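Long-range contacts in alkaline phosphatase (Thermus thermophilus, PDB 7KWD), which probably catalyses the hydrolysis of phosphate monoesters, as in the alkaline phosphatase family, using a centre of zinc and magnesium ions: residues Thr141-His146 with Asn160-Ile165; Ile154-Arg159 with Ala166-Glu171; Val176-Gly181 with Gly224-Gly229. All blocks are in the same frame, centred on the assembly; numbering follows the deposited sequence.

Interaction 1. Residues Thr141-His146 with Asn160-Ile165; sequences TTTVTH and NAEERI
Glu162 lays its side chain obliquely across Thr145, its CB and CG passing beside OG1 and its carboxylate going on toward Thr143. At the end of this reach OE2 accepts two hydroxyl protons. Thr143 OG1 donates to Glu162 OE2 at 2.8 Å, on the syn lone pair; Thr145 OG1 donates to Glu162 OE2 at 2.6 Å from the anti side, 19° out of the carboxylate plane. Threonine brings each place a hydroxyl to donate and, in Thr145, a carbon side for Ile165; OG1 sits between backbone N and carbonyl carbon (chi1 53° in Thr143), which turns it to the carboxylate. The other oxygen is met by a water, which gives a proton to Glu162 OE1 at 2.6 Å and links only weakly to Thr143 OG1.

The type I beta turn from Thr143 to His146, closed by His146 N to Thr143 O at 3.0 Å, leads from strand 135-140 to the N-cap of helix 147-153. Through Glu162 this turn, on the magnesium side of the alkaline phosphatase active site, is joined to the first turn of helix 162-172, whose N-cap is Ala161. His146, a predicted magnesium ligand, has its side chain about 4 Å from the bound magnesium ion, and its ring edge lies beside OE1 of Glu162. Three residues further along the helix, Ile165 rests CG2 against Thr145 CB at 3.8 Å.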
ATOM      1  N   THR A 141      -5.061  15.972 -16.509  1.00 22.22           N
ATOM      2  CA  THR A 141      -3.692  16.274 -16.899  1.00 22.92           C
ATOM      3  C   THR A 141      -3.159  15.305 -17.948  1.00 24.02           C
ATOM      4  O   THR A 141      -2.057  15.527 -18.466  1.00 26.02           O
ATOM      5  CB  THR A 141      -2.753  16.252 -15.682  1.00 27.14           C
ATOM      6  OG1 THR A 141      -2.861  14.985 -15.014  1.00 24.62           O
ATOM      7  CG2 THR A 141      -3.079  17.378 -14.713  1.00 30.06           C
ATOM      8  N   THR A 142      -3.893  14.232 -18.263  1.00 23.41           N
ATOM      9  CA  THR A 142      -3.545  13.431 -19.420  1.00 24.21           C
ATOM     10  C   THR A 142      -4.110  14.087 -20.680  1.00 24.00           C
ATOM     11  O   THR A 142      -4.817  15.106 -20.617  1.00 24.63           O
ATOM     12  CB  THR A 142      -4.084  12.001 -19.288  1.00 22.23           C
ATOM     13  OG1 THR A 142      -5.518  12.036 -19.321  1.00 23.97           O
ATOM     14  CG2 THR A 142      -3.620  11.336 -17.978  1.00 24.70           C
ATOM     15  N   THR A 143      -3.833  13.470 -21.839  1.00 27.54           N
ATOM     16  CA  THR A 143      -4.617  13.758 -23.032  1.00 23.55           C
ATOM     17  C   THR A 143      -6.090  13.661 -22.666  1.00 24.11           C
ATOM     18  O   THR A 143      -6.502  12.790 -21.894  1.00 27.48           O
ATOM     19  CB  THR A 143      -4.294  12.792 -24.174  1.00 21.22           C
ATOM     20  OG1 THR A 143      -4.435  11.460 -23.704  1.00 27.59           O
ATOM     21  CG2 THR A 143      -2.860  13.010 -24.679  1.00 25.96           C
ATOM     22  N   VAL A 144      -6.881  14.600 -23.184  1.00 22.70           N
ATOM     23  CA  VAL A 144      -8.261  14.693 -22.749  1.00 22.69           C
ATOM     24  C   VAL A 144      -9.058  13.475 -23.185  1.00 25.71           C
ATOM     25  O   VAL A 144     -10.092  13.156 -22.576  1.00 24.35           O
ATOM     26  CB  VAL A 144      -8.838  16.018 -23.276  1.00 25.01           C
ATOM     27  CG1 VAL A 144      -9.075  15.935 -24.813  1.00 26.57           C
ATOM     28  CG2 VAL A 144     -10.104  16.333 -22.530  1.00 31.34           C
ATOM     29  N   THR A 145      -8.576  12.774 -24.212  1.00 21.17           N
ATOM     30  CA  THR A 145      -9.163  11.573 -24.787  1.00 20.92           C
ATOM     31  C   THR A 145      -8.624  10.291 -24.128  1.00 20.24           C
ATOM     32  O   THR A 145      -8.910   9.178 -24.590  1.00 20.17           O
ATOM     33  CB  THR A 145      -8.838  11.562 -26.298  1.00 22.20           C
ATOM     34  OG1 THR A 145      -7.424  11.788 -26.424  1.00 24.47           O
ATOM     35  CG2 THR A 145      -9.545  12.661 -27.073  1.00 26.13           C
ATOM     36  N   HIS A 146      -7.844  10.416 -23.070  1.00 23.46           N
ATOM     37  CA  HIS A 146      -7.245   9.250 -22.438  1.00 21.17           C
ATOM     38  C   HIS A 146      -8.307   8.402 -21.736  1.00 23.43           C
ATOM     39  O   HIS A 146      -9.485   8.752 -21.656  1.00 22.36           O
ATOM     40  CB  HIS A 146      -6.153   9.707 -21.479  1.00 23.50           C
ATOM     41  CG  HIS A 146      -5.017   8.747 -21.337  1.00 23.84           C
ATOM     42  ND1 HIS A 146      -4.670   8.195 -20.121  1.00 27.57           N
ATOM     43  CD2 HIS A 146      -4.118   8.274 -22.243  1.00 28.44           C
ATOM     44  CE1 HIS A 146      -3.621   7.405 -20.286  1.00 34.51           C
ATOM     45  NE2 HIS A 146      -3.263   7.437 -21.561  1.00 32.54           N
ATOM     46  N   ASN A 160      -6.562   3.255 -27.302  1.00 29.20           N
ATOM     47  CA  ASN A 160      -5.508   4.047 -27.926  1.00 35.24           C
ATOM     48  C   ASN A 160      -5.953   4.760 -29.198  1.00 26.83           C
ATOM     49  O   ASN A 160      -5.194   5.586 -29.727  1.00 30.70           O
ATOM     50  CB  ASN A 160      -4.312   3.125 -28.188  1.00 32.87           C
ATOM     51  CG  ASN A 160      -3.625   2.698 -26.904  1.00 28.68           C
ATOM     52  OD1 ASN A 160      -3.443   3.498 -25.985  1.00 37.01           O
ATOM     53  ND2 ASN A 160      -3.278   1.429 -26.823  1.00 31.52           N
ATOM     54  N   ALA A 161      -7.168   4.514 -29.671  1.00 30.11           N
ATOM     55  CA  ALA A 161      -7.670   5.173 -30.872  1.00 33.98           C
ATOM     56  C   ALA A 161      -8.161   6.580 -30.534  1.00 27.09           C
ATOM     57  O   ALA A 161      -9.324   6.939 -30.705  1.00 28.79           O
ATOM     58  CB  ALA A 161      -8.763   4.320 -31.498  1.00 27.47           C
ATOM     59  N   GLU A 162      -7.241   7.387 -30.012  1.00 30.98           N
ATOM     60  CA  GLU A 162      -7.664   8.675 -29.464  1.00 25.23           C
ATOM     61  C   GLU A 162      -8.036   9.667 -30.539  1.00 24.29           C
ATOM     62  O   GLU A 162      -8.811  10.599 -30.263  1.00 28.77           O
ATOM     63  CB  GLU A 162      -6.558   9.250 -28.580  1.00 24.83           C
ATOM     64  CG  GLU A 162      -6.344   8.381 -27.324  1.00 30.19           C
ATOM     65  CD  GLU A 162      -5.318   8.974 -26.359  1.00 25.47           C
ATOM     66  OE1 GLU A 162      -4.207   8.396 -26.264  1.00 25.62           O
ATOM     67  OE2 GLU A 162      -5.635  10.022 -25.735  1.00 23.23           O
ATOM     68  N   GLU A 163      -7.528   9.499 -31.766  1.00 30.02           N
ATOM     69  CA  GLU A 163      -7.977  10.353 -32.859  1.00 25.98           C
ATOM     70  C   GLU A 163      -9.467  10.153 -33.097  1.00 29.42           C
ATOM     71  O   GLU A 163     -10.232  11.117 -33.247  1.00 27.47           O
ATOM     72  CB  GLU A 163      -7.147  10.057 -34.116  1.00 33.09           C
ATOM     73  CG  GLU A 163      -7.114  11.218 -35.085  1.00 37.70           C
ATOM     74  CD  GLU A 163      -6.162  11.043 -36.268  1.00 30.18           C
ATOM     75  OE1 GLU A 163      -6.683  11.071 -37.420  1.00 32.44           O
ATOM     76  OE2 GLU A 163      -4.934  10.905 -36.037  1.00 31.73           O
ATOM     77  N   ARG A 164      -9.910   8.905 -33.064  1.00 27.14           N
ATOM     78  CA  ARG A 164     -11.334   8.614 -33.198  1.00 25.95           C
ATOM     79  C   ARG A 164     -12.113   9.055 -31.959  1.00 33.12           C
ATOM     80  O   ARG A 164     -13.218   9.603 -32.077  1.00 27.18           O
ATOM     81  CB  ARG A 164     -11.500   7.108 -33.447  1.00 28.13           C
ATOM     82  CG  ARG A 164     -12.940   6.564 -33.400  1.00 31.80           C
ATOM     83  CD  ARG A 164     -13.893   7.281 -34.376  1.00 38.18           C
ATOM     84  NE  ARG A 164     -15.259   6.813 -34.165  1.00 40.41           N
ATOM     85  CZ  ARG A 164     -16.360   7.565 -34.237  1.00 38.07           C
ATOM     86  NH1 ARG A 164     -16.287   8.857 -34.539  1.00 37.57           N
ATOM     87  NH2 ARG A 164     -17.544   7.002 -33.991  1.00 39.94           N
ATOM     88  N   ILE A 165     -11.553   8.818 -30.764  1.00 27.73           N
ATOM     89  CA  ILE A 165     -12.213   9.217 -29.522  1.00 29.31           C
ATOM     90  C   ILE A 165     -12.506  10.724 -29.522  1.00 21.91           C
ATOM     91  O   ILE A 165     -13.573  11.159 -29.097  1.00 23.40           O
ATOM     92  CB  ILE A 165     -11.339   8.785 -28.325  1.00 23.41           C
ATOM     93  CG1 ILE A 165     -11.337   7.248 -28.195  1.00 25.18           C
ATOM     94  CG2 ILE A 165     -11.860   9.375 -27.007  1.00 28.68           C
ATOM     95  CD1 ILE A 165     -10.257   6.723 -27.241  1.00 24.72           C
TER
HETATM   96  O   HOH W   1      -2.106   9.580 -25.332  1.00 35.56           O

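Interaction 2. Residues Ile154-Arg159 with Ala166-Glu171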
ATOM      1  N   ILE A 154     -17.817   7.420 -23.417  1.00 26.29           N
ATOM      2  CA  ILE A 154     -17.993   6.776 -24.732  1.00 26.15           C
ATOM      3  C   ILE A 154     -17.472   5.344 -24.746  1.00 29.51           C
ATOM      4  O   ILE A 154     -16.721   4.908 -23.879  1.00 26.52           O
ATOM      5  CB  ILE A 154     -17.328   7.579 -25.877  1.00 25.32           C
ATOM      6  CG1 ILE A 154     -15.835   7.837 -25.612  1.00 25.36           C
ATOM      7  CG2 ILE A 154     -18.069   8.919 -26.109  1.00 20.88           C
ATOM      8  CD1 ILE A 154     -14.883   6.707 -26.114  1.00 22.59           C
ATOM      9  N   SER A 155     -17.871   4.611 -25.782  1.00 23.91           N
ATOM     10  CA  SER A 155     -17.484   3.220 -25.945  1.00 27.68           C
ATOM     11  C   SER A 155     -16.576   3.059 -27.153  1.00 27.50           C
ATOM     12  O   SER A 155     -16.846   3.605 -28.228  1.00 29.41           O
ATOM     13  CB  SER A 155     -18.698   2.299 -26.143  1.00 24.08           C
ATOM     14  OG  SER A 155     -18.207   0.969 -26.307  1.00 32.01           O
ATOM     15  N   ASN A 156     -15.517   2.286 -26.985  1.00 28.48           N
ATOM     16  CA  ASN A 156     -14.582   2.060 -28.084  1.00 28.02           C
ATOM     17  C   ASN A 156     -13.714   0.851 -27.784  1.00 30.76           C
ATOM     18  O   ASN A 156     -13.198   0.720 -26.663  1.00 24.92           O
ATOM     19  CB  ASN A 156     -13.709   3.309 -28.296  1.00 29.63           C
ATOM     20  CG  ASN A 156     -12.893   3.232 -29.573  1.00 29.90           C
ATOM     21  OD1 ASN A 156     -12.181   2.251 -29.804  1.00 26.95           O
ATOM     22  ND2 ASN A 156     -13.004   4.258 -30.406  1.00 29.92           N
ATOM     23  N   PRO A 157     -13.515  -0.049 -28.758  1.00 31.78           N
ATOM     24  CA  PRO A 157     -12.765  -1.280 -28.472  1.00 24.18           C
ATOM     25  C   PRO A 157     -11.291  -1.065 -28.243  1.00 26.97           C
ATOM     26  O   PRO A 157     -10.655  -1.975 -27.711  1.00 25.51           O
ATOM     27  CB  PRO A 157     -12.996  -2.151 -29.719  1.00 31.83           C
ATOM     28  CG  PRO A 157     -13.433  -1.201 -30.775  1.00 29.74           C
ATOM     29  CD  PRO A 157     -14.159  -0.095 -30.088  1.00 36.70           C
ATOM     30  N   ASP A 158     -10.747   0.105 -28.586  1.00 33.00           N
ATOM     31  CA  ASP A 158      -9.313   0.399 -28.504  1.00 28.78           C
ATOM     32  C   ASP A 158      -9.121   1.737 -27.788  1.00 28.78           C
ATOM     33  O   ASP A 158      -9.390   2.802 -28.372  1.00 27.13           O
ATOM     34  CB  ASP A 158      -8.705   0.456 -29.914  1.00 35.94           C
ATOM     35  CG  ASP A 158      -7.174   0.663 -29.922  1.00 33.81           C
ATOM     36  OD1 ASP A 158      -6.528   0.586 -28.853  1.00 32.61           O
ATOM     37  OD2 ASP A 158      -6.634   0.906 -31.024  1.00 43.50           O
ATOM     38  N   ARG A 159      -8.649   1.675 -26.530  1.00 28.42           N
ATOM     39  CA  ARG A 159      -8.420   2.888 -25.762  1.00 29.45           C
ATOM     40  C   ARG A 159      -7.450   3.815 -26.482  1.00 32.56           C
ATOM     41  O   ARG A 159      -7.518   5.031 -26.321  1.00 32.35           O
ATOM     42  CB  ARG A 159      -7.886   2.566 -24.355  1.00 24.59           C
ATOM     43  CG  ARG A 159      -6.609   1.735 -24.295  1.00 31.53           C
ATOM     44  CD  ARG A 159      -6.009   1.656 -22.894  1.00 29.80           C
ATOM     45  NE  ARG A 159      -5.545   2.948 -22.363  1.00 38.90           N
ATOM     46  CZ  ARG A 159      -5.011   3.105 -21.150  1.00 39.72           C
ATOM     47  NH1 ARG A 159      -4.569   4.298 -20.747  1.00 37.56           N
ATOM     48  NH2 ARG A 159      -4.901   2.054 -20.337  1.00 39.94           N
ATOM     49  N   ALA A 166     -11.583  11.529 -30.039  1.00 23.53           N
ATOM     50  CA  ALA A 166     -11.819  12.969 -30.131  1.00 27.16           C
ATOM     51  C   ALA A 166     -13.044  13.276 -30.977  1.00 28.01           C
ATOM     52  O   ALA A 166     -13.805  14.206 -30.673  1.00 23.33           O
ATOM     53  CB  ALA A 166     -10.573  13.668 -30.702  1.00 26.67           C
ATOM     54  N   GLU A 167     -13.267  12.485 -32.031  1.00 24.44           N
ATOM     55  CA  GLU A 167     -14.481  12.649 -32.812  1.00 28.66           C
ATOM     56  C   GLU A 167     -15.694  12.252 -31.982  1.00 24.67           C
ATOM     57  O   GLU A 167     -16.745  12.907 -32.021  1.00 27.29           O
ATOM     58  CB  GLU A 167     -14.419  11.792 -34.095  1.00 26.50           C
ATOM     59  CG  GLU A 167     -13.304  12.095 -35.104  1.00 33.26           C
ATOM     60  CD  GLU A 167     -13.167  10.969 -36.142  1.00 35.93           C
ATOM     61  OE1 GLU A 167     -14.198  10.483 -36.612  1.00 47.84           O
ATOM     62  OE2 GLU A 167     -12.046  10.535 -36.452  1.00 43.06           O
ATOM     63  N   GLN A 168     -15.574  11.152 -31.241  1.00 24.96           N
ATOM     64  CA  GLN A 168     -16.671  10.722 -30.374  1.00 26.98           C
ATOM     65  C   GLN A 168     -16.998  11.780 -29.322  1.00 23.07           C
ATOM     66  O   GLN A 168     -18.161  11.947 -28.946  1.00 24.52           O
ATOM     67  CB  GLN A 168     -16.299   9.396 -29.725  1.00 25.43           C
ATOM     68  CG  GLN A 168     -16.244   8.224 -30.709  1.00 29.23           C
ATOM     69  CD  GLN A 168     -15.806   6.950 -30.021  1.00 28.52           C
ATOM     70  OE1 GLN A 168     -14.611   6.671 -29.929  1.00 28.23           O
ATOM     71  NE2 GLN A 168     -16.770   6.175 -29.530  1.00 21.65           N
ATOM     72  N   TYR A 169     -15.977  12.499 -28.829  1.00 19.24           N
ATOM     73  CA  TYR A 169     -16.210  13.582 -27.870  1.00 20.83           C
ATOM     74  C   TYR A 169     -17.062  14.690 -28.475  1.00 21.96           C
ATOM     75  O   TYR A 169     -17.975  15.229 -27.816  1.00 25.37           O
ATOM     76  CB  TYR A 169     -14.871  14.159 -27.414  1.00 20.53           C
ATOM     77  CG  TYR A 169     -14.178  13.419 -26.313  1.00 24.20           C
ATOM     78  CD1 TYR A 169     -14.579  12.136 -25.921  1.00 25.48           C
ATOM     79  CD2 TYR A 169     -13.154  14.022 -25.621  1.00 24.59           C
ATOM     80  CE1 TYR A 169     -13.934  11.490 -24.877  1.00 22.51           C
ATOM     81  CE2 TYR A 169     -12.506  13.387 -24.588  1.00 21.52           C
ATOM     82  CZ  TYR A 169     -12.896  12.118 -24.217  1.00 24.98           C
ATOM     83  OH  TYR A 169     -12.219  11.510 -23.168  1.00 23.09           O
ATOM     84  N   LEU A 170     -16.766  15.066 -29.727  1.00 28.04           N
ATOM     85  CA  LEU A 170     -17.582  16.071 -30.403  1.00 21.59           C
ATOM     86  C   LEU A 170     -19.037  15.625 -30.487  1.00 25.73           C
ATOM     87  O   LEU A 170     -19.948  16.415 -30.242  1.00 23.65           O
ATOM     88  CB  LEU A 170     -17.019  16.334 -31.801  1.00 29.45           C
ATOM     89  CG  LEU A 170     -17.764  17.325 -32.700  1.00 29.52           C
ATOM     90  CD1 LEU A 170     -17.834  18.732 -32.080  1.00 30.07           C
ATOM     91  CD2 LEU A 170     -17.105  17.384 -34.095  1.00 29.02           C
ATOM     92  N   GLU A 171     -19.270  14.361 -30.848  1.00 27.07           N
ATOM     93  CA  GLU A 171     -20.638  13.874 -30.980  1.00 27.94           C
ATOM     94  C   GLU A 171     -21.300  13.738 -29.613  1.00 28.89           C
ATOM     95  O   GLU A 171     -22.485  14.052 -29.458  1.00 25.23           O
ATOM     96  CB  GLU A 171     -20.655  12.535 -31.724  1.00 31.34           C
ATOM     97  CG  GLU A 171     -22.074  12.048 -32.067  1.00 42.40           C
ATOM     98  CD  GLU A 171     -22.074  10.631 -32.610  1.00 63.07           C
ATOM     99  OE1 GLU A 171     -20.964  10.120 -32.902  1.00 58.80           O
ATOM    100  OE2 GLU A 171     -23.175  10.028 -32.733  1.00 69.98           O
TER
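The irregular chain 154-159, with no helix or strand of its own, comes nearest to 166-171 of helix 162-172 at Ile154 and Gln168, whose CA atoms are 7.0 Å apart. Gln168 reaches across to the loop with an extended side chain whose terminal amide uses both its ends. Its NE2 donates to Ser155 O at 2.9 Å, lying above that carbonyl's plane, while the oxygen stays within the plane of the glutamine amide. Its OE1 accepts from Asn156 ND2 at 2.9 Å in an almost straight bond (172°), and the two amide planes are turned 49° apart. A glutamine suits the site because one flat group can serve a backbone acceptor and a side-chain donor together. A leucine here would probably leave Ser155 O and Asn156 ND2 without these mates and let the asparagine amide turn more easily.

Ile154 supplies the apolar side: CD1 lies 3.8 Å from Gln168 OE1, and CG1 stands at the edge of the Tyr169 ring, 4.2 Å from CE1. The tyrosine's hydroxyl is hydrogen-bonded to Val144 O, and its ring stacks on Tyr177. Ser155 OG turns instead to Ala114 O.

Asn156 has its CG anti to its backbone N (chi1 -170°), which carries the amide toward the helix, ND2 facing Gln168, while OD1 accepts from Asp158 N at 2.9 Å, in the carbonyl plane. This is an Asx turn, and here it shapes the loop joining helix 147-153 to helix 162-172.

Interaction 3. Residues Val176-Gly181 with Gly224-Gly229; sequences VYLGGG and GVFADG
Tyr177 O accepts from Gly224 N at 2.8 Å, in a nearly straight bond (170°). It belongs to the parallel pairing of strands 176-178 and 222-225 in the central sheet of the alpha/beta alkaline phosphatase fold. The pairing continues as the strands advance side by side: Gly179 N gives its proton to Gly224 O at 2.9 Å, and Phe226 N donates to Gly179 O at 3.0 Å. The CA-H groups of Leu178 and Val225 add contacts to the carbonyl oxygens of Gly224 and Gly179.

Beyond the strands, Gly181 N lies between two acceptors, Ala227 O and Gly229 O, in bonds that are both weak because their angles are strongly bent. Glycine at 180 and 224 lets the two backbones come this close: a CB on Gly180 would run into Gly229 O, and one on Gly224 would strike Leu178 CD2. Gly181 is a separate case, since its own backbone angles would jam a side chain against the preceding carbonyl.

Leu178 and Val225 point to opposite faces of the sheet. Leu178 passes CD2 over Gly224, 3.6 Å from its CA, and meets the edge of the Phe226 ring, where CE2 lies 4.0 Å away; both residues also touch Met250 of helix 247-259. Phe226 comes from the loop beyond the strand and, with its CG beside the backbone N (chi1 -56°), turns its ring back toward Leu178. Asp228, further along that loop and pointing away, forms a salt bridge with Arg189. On its own face Val225 touches Tyr197 of helix 196-202, and its branched shape fits the bare glycine backbone beside it: CG1 packs 3.5 Å from Gly181 C.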
ATOM      1  N   VAL A 176     -17.825  20.632 -21.028  1.00 20.93           N
ATOM      2  CA  VAL A 176     -16.445  21.024 -20.769  1.00 22.28           C
ATOM      3  C   VAL A 176     -15.514  19.835 -21.021  1.00 23.23           C
ATOM      4  O   VAL A 176     -15.692  18.765 -20.437  1.00 22.35           O
ATOM      5  CB  VAL A 176     -16.221  21.520 -19.318  1.00 28.38           C
ATOM      6  CG1 VAL A 176     -14.726  21.799 -19.066  1.00 21.66           C
ATOM      7  CG2 VAL A 176     -17.061  22.743 -19.013  1.00 25.90           C
ATOM      8  N   TYR A 177     -14.471  20.061 -21.812  1.00 20.21           N
ATOM      9  CA  TYR A 177     -13.382  19.124 -22.036  1.00 18.36           C
ATOM     10  C   TYR A 177     -12.078  19.894 -21.874  1.00 23.09           C
ATOM     11  O   TYR A 177     -11.812  20.809 -22.657  1.00 22.38           O
ATOM     12  CB  TYR A 177     -13.405  18.546 -23.453  1.00 23.09           C
ATOM     13  CG  TYR A 177     -14.564  17.689 -23.868  1.00 20.12           C
ATOM     14  CD1 TYR A 177     -14.678  16.377 -23.420  1.00 20.67           C
ATOM     15  CD2 TYR A 177     -15.491  18.153 -24.785  1.00 18.86           C
ATOM     16  CE1 TYR A 177     -15.713  15.567 -23.850  1.00 22.63           C
ATOM     17  CE2 TYR A 177     -16.543  17.366 -25.202  1.00 20.89           C
ATOM     18  CZ  TYR A 177     -16.645  16.068 -24.742  1.00 23.57           C
ATOM     19  OH  TYR A 177     -17.677  15.273 -25.163  1.00 19.52           O
ATOM     20  N   LEU A 178     -11.243  19.502 -20.913  1.00 21.08           N
ATOM     21  CA  LEU A 178      -9.984  20.186 -20.659  1.00 20.10           C
ATOM     22  C   LEU A 178      -8.897  19.171 -20.389  1.00 29.44           C
ATOM     23  O   LEU A 178      -9.069  18.286 -19.549  1.00 20.14           O
ATOM     24  CB  LEU A 178     -10.078  21.122 -19.461  1.00 21.20           C
ATOM     25  CG  LEU A 178     -11.048  22.276 -19.540  1.00 25.58           C
ATOM     26  CD1 LEU A 178     -11.179  22.913 -18.184  1.00 21.04           C
ATOM     27  CD2 LEU A 178     -10.610  23.296 -20.594  1.00 24.17           C
ATOM     28  N   GLY A 179      -7.776  19.317 -21.083  1.00 23.89           N
ATOM     29  CA  GLY A 179      -6.639  18.432 -20.884  1.00 26.00           C
ATOM     30  C   GLY A 179      -5.607  18.627 -21.982  1.00 26.44           C
ATOM     31  O   GLY A 179      -5.528  19.701 -22.590  1.00 27.28           O
ATOM     32  N   GLY A 180      -4.806  17.574 -22.194  1.00 26.77           N
ATOM     33  CA  GLY A 180      -3.817  17.538 -23.251  1.00 24.76           C
ATOM     34  C   GLY A 180      -4.358  16.945 -24.547  1.00 25.07           C
ATOM     35  O   GLY A 180      -5.552  16.699 -24.705  1.00 22.43           O
ATOM     36  N   GLY A 181      -3.436  16.693 -25.482  1.00 24.54           N
ATOM     37  CA  GLY A 181      -3.748  15.934 -26.681  1.00 25.26           C
ATOM     38  C   GLY A 181      -4.009  16.723 -27.957  1.00 21.34           C
ATOM     39  O   GLY A 181      -4.867  16.349 -28.759  1.00 24.17           O
ATOM     40  N   GLY A 224     -10.560  22.806 -24.173  1.00 21.13           N
ATOM     41  CA  GLY A 224      -9.223  23.308 -23.903  1.00 23.84           C
ATOM     42  C   GLY A 224      -8.188  22.208 -23.988  1.00 26.43           C
ATOM     43  O   GLY A 224      -8.281  21.194 -23.293  1.00 27.29           O
ATOM     44  N   VAL A 225      -7.209  22.392 -24.872  1.00 22.48           N
ATOM     45  CA  VAL A 225      -6.183  21.405 -25.189  1.00 24.47           C
ATOM     46  C   VAL A 225      -4.861  22.153 -25.109  1.00 24.68           C
ATOM     47  O   VAL A 225      -4.634  23.093 -25.873  1.00 24.49           O
ATOM     48  CB  VAL A 225      -6.405  20.784 -26.576  1.00 27.47           C
ATOM     49  CG1 VAL A 225      -5.410  19.725 -26.872  1.00 22.71           C
ATOM     50  CG2 VAL A 225      -7.786  20.142 -26.698  1.00 20.67           C
ATOM     51  N   PHE A 226      -3.995  21.750 -24.172  1.00 23.09           N
ATOM     52  CA  PHE A 226      -2.895  22.591 -23.751  1.00 21.82           C
ATOM     53  C   PHE A 226      -1.503  22.054 -24.015  1.00 30.64           C
ATOM     54  O   PHE A 226      -0.527  22.749 -23.708  1.00 28.02           O
ATOM     55  CB  PHE A 226      -3.056  22.875 -22.251  1.00 28.10           C
ATOM     56  CG  PHE A 226      -4.370  23.488 -21.911  1.00 25.19           C
ATOM     57  CD1 PHE A 226      -4.602  24.839 -22.128  1.00 27.02           C
ATOM     58  CD2 PHE A 226      -5.396  22.704 -21.433  1.00 23.85           C
ATOM     59  CE1 PHE A 226      -5.850  25.401 -21.832  1.00 28.46           C
ATOM     60  CE2 PHE A 226      -6.632  23.231 -21.142  1.00 24.98           C
ATOM     61  CZ  PHE A 226      -6.874  24.586 -21.333  1.00 21.28           C
ATOM     62  N   ALA A 227      -1.384  20.852 -24.574  1.00 22.24           N
ATOM     63  CA  ALA A 227      -0.104  20.260 -24.927  1.00 24.95           C
ATOM     64  C   ALA A 227      -0.319  19.301 -26.089  1.00 26.32           C
ATOM     65  O   ALA A 227      -1.452  18.877 -26.373  1.00 24.01           O
ATOM     66  CB  ALA A 227       0.535  19.529 -23.734  1.00 28.21           C
ATOM     67  N   ASP A 228       0.787  18.941 -26.757  1.00 27.33           N
ATOM     68  CA  ASP A 228       0.674  18.007 -27.871  1.00 23.36           C
ATOM     69  C   ASP A 228       0.148  16.668 -27.382  1.00 24.20           C
ATOM     70  O   ASP A 228      -0.773  16.096 -27.983  1.00 25.01           O
ATOM     71  CB  ASP A 228       2.012  17.782 -28.578  1.00 27.89           C
ATOM     72  CG  ASP A 228       1.832  17.007 -29.875  1.00 25.88           C
ATOM     73  OD1 ASP A 228       1.260  17.588 -30.822  1.00 27.34           O
ATOM     74  OD2 ASP A 228       2.203  15.818 -29.923  1.00 28.55           O
ATOM     75  N   GLY A 229       0.765  16.139 -26.299  1.00 28.31           N
ATOM     76  CA  GLY A 229       0.330  14.935 -25.617  1.00 28.91           C
ATOM     77  C   GLY A 229      -0.201  15.244 -24.224  1.00 26.84           C
ATOM     78  O   GLY A 229      -0.993  16.176 -24.056  1.00 23.11           O
TER

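Overall arrangement
Following the chain from the N terminus, strand 135-140 gives way to 141-146, and interaction 1 closes the loop that holds helix 147-153 when 160-165 comes back to it. Interaction 2 opens inside that loop, at 154-159, and closes beyond it at 166-171, so the two cross and share helix 162-172. Interaction 3 follows in series: strand 176-178 comes next after that helix, and a much longer excursion, with helices 196-202 and 211-216, ends at strand 222-225. The regions also meet directly, since the backbone of Thr142 and Val144 probably hydrogen-bonds to that of Gly180. Together they join the magnesium-side loop, the helix beside it and the central strands.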